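Local coordinates for L-iditol 2-dehydrogenase (Clostridium scindens, PDB 4OH1), which probably oxidises polyols such as L-iditol with NAD+, as a zinc-binding member of the zinc-containing alcohol dehydrogenase family, at residues K151-V156 against K307-I312. Numbering follows the deposited sequence.
Sequences KDYALV and KSIRMI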
# COMPACT_ATOMS: atom_id res chain seq x y z
N LYS A 151 22.76 16.60 -21.43
CA LYS A 151 22.31 17.78 -20.77
C LYS A 151 21.09 17.49 -19.93
O LYS A 151 20.98 17.91 -18.81
CB LYS A 151 21.94 18.81 -21.84
CG LYS A 151 21.39 20.10 -21.32
CD LYS A 151 21.12 21.03 -22.50
CE LYS A 151 20.47 22.27 -22.04
NZ LYS A 151 20.59 23.34 -23.05
N ASP A 152 20.16 16.75 -20.50
CA ASP A 152 18.93 16.44 -19.78
C ASP A 152 19.15 15.46 -18.67
O ASP A 152 18.49 15.57 -17.63
CB ASP A 152 17.92 15.87 -20.72
CG ASP A 152 17.35 16.93 -21.68
OD1 ASP A 152 17.49 18.16 -21.49
OD2 ASP A 152 16.74 16.47 -22.65
N TYR A 153 20.05 14.50 -18.88
CA TYR A 153 20.31 13.48 -17.83
C TYR A 153 21.09 14.01 -16.66
O TYR A 153 21.17 13.37 -15.63
CB TYR A 153 20.97 12.22 -18.42
CG TYR A 153 20.00 11.38 -19.25
CD1 TYR A 153 19.69 11.72 -20.53
CD2 TYR A 153 19.39 10.25 -18.71
CE1 TYR A 153 18.78 10.98 -21.26
CE2 TYR A 153 18.54 9.48 -19.46
CZ TYR A 153 18.22 9.86 -20.72
OH TYR A 153 17.33 9.12 -21.45
N ALA A 154 21.70 15.17 -16.81
CA ALA A 154 22.26 15.86 -15.67
C ALA A 154 21.18 16.12 -14.59
O ALA A 154 21.48 16.37 -13.44
CB ALA A 154 22.84 17.17 -16.09
N LEU A 155 19.91 16.15 -15.00
CA LEU A 155 18.83 16.39 -14.03
C LEU A 155 18.28 15.13 -13.44
O LEU A 155 17.27 15.20 -12.77
CB LEU A 155 17.68 17.22 -14.64
CG LEU A 155 18.02 18.70 -14.47
CD1 LEU A 155 19.39 19.10 -15.03
CD2 LEU A 155 16.96 19.44 -15.21
N VAL A 156 18.93 13.98 -13.64
CA VAL A 156 18.46 12.75 -13.02
C VAL A 156 18.29 12.82 -11.53
O VAL A 156 17.28 12.27 -10.98
CB VAL A 156 19.28 11.51 -13.41
CG1 VAL A 156 18.99 10.34 -12.52
CG2 VAL A 156 18.98 11.10 -14.85
N LYS A 307 14.53 4.35 -12.11
CA LYS A 307 13.21 4.96 -12.41
C LYS A 307 13.32 6.33 -13.05
O LYS A 307 12.75 6.66 -14.13
CB LYS A 307 12.40 4.99 -11.11
CG LYS A 307 10.98 5.50 -11.28
CD LYS A 307 10.32 5.79 -10.00
CE LYS A 307 10.11 4.55 -9.18
NZ LYS A 307 9.80 4.95 -7.81
N SER A 308 14.09 7.14 -12.42
CA SER A 308 14.32 8.48 -12.91
C SER A 308 14.94 8.49 -14.28
O SER A 308 14.57 9.27 -15.19
CB SER A 308 15.19 9.21 -11.90
OG SER A 308 15.48 10.51 -12.35
N ILE A 309 15.92 7.62 -14.46
CA ILE A 309 16.54 7.49 -15.77
C ILE A 309 15.52 7.06 -16.80
O ILE A 309 15.50 7.62 -17.90
CB ILE A 309 17.70 6.51 -15.68
CG1 ILE A 309 18.84 7.16 -14.89
CG2 ILE A 309 18.14 6.10 -17.03
CD1 ILE A 309 19.94 6.22 -14.48
N ARG A 310 14.61 6.15 -16.43
CA ARG A 310 13.53 5.74 -17.39
C ARG A 310 12.53 6.85 -17.72
O ARG A 310 11.97 6.86 -18.81
CB ARG A 310 12.81 4.52 -16.92
CG ARG A 310 13.67 3.29 -16.97
CD ARG A 310 12.83 2.05 -16.76
NE ARG A 310 12.27 1.97 -15.43
CZ ARG A 310 12.92 1.51 -14.38
NH1 ARG A 310 14.16 1.09 -14.53
NH2 ARG A 310 12.36 1.45 -13.18
N MSE A 311 12.34 7.79 -16.80
CA MSE A 311 11.40 8.91 -16.97
C MSE A 311 11.91 10.06 -17.83
O MSE A 311 11.15 10.86 -18.42
CB MSE A 311 11.05 9.49 -15.63
CG MSE A 311 10.22 8.57 -14.78
SE MSE A 311 8.46 8.14 -15.61
CE MSE A 311 7.59 9.88 -15.88
N ILE A 312 13.21 10.19 -17.88
CA ILE A 312 13.80 11.32 -18.61
C ILE A 312 13.17 11.48 -19.97
O ILE A 312 12.74 12.58 -20.27
CB ILE A 312 15.33 11.26 -18.71
CG1 ILE A 312 16.00 11.32 -17.34
CG2 ILE A 312 15.85 12.35 -19.60
CD1 ILE A 312 15.92 12.63 -16.66
O HOH W 1 16.47 6.88 -20.28
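A buried, mostly apolar contact joins the turn between helices 150-153 and 156-168 to the end of helix 305-311, with Ile312 lying between the Tyr153 ring and Val156. Ile312 is the wedge. Its CG2 sits over one face of the Tyr153 ring, 3.7 Å from the ring centroid and 16° off the normal, a CH-pi contact, while its CB and CG1 lie against the CE2 side of the same ring. With CG1 anti to the carbonyl carbon (chi1 -62°), the CG1-CD1 branch runs on toward Val156, and CD1 ends 3.9 Å from Val156 CG2. Val156 CG2 also packs against Ile309 CG1, so the valine touches both Ile309 in helix 305-311 and Ile312 just after it. Leu159 and Phe317 also touch Ile312.

Polar bonds close both ends of this patch. Ser308 OG donates to Val156 O over 2.9 Å, in the carbonyl plane and on a lone pair, with a C=O...OG angle of 124°. At the other end a water lies in the plane of the Tyr153 ring at its edge, 2.7 Å from Tyr153 OH, and donates to Ile309 O, also 2.7 Å away. Glu157, a ligand of the zinc whose other ligands include His74 and Glu75, directly follows Val156. The chemistry therefore ties the backbone just before a zinc ligand to helix 305-311 through one direct bond, with a water linking the tyrosine hydroxyl to Ile309 O and an apolar wedge between them.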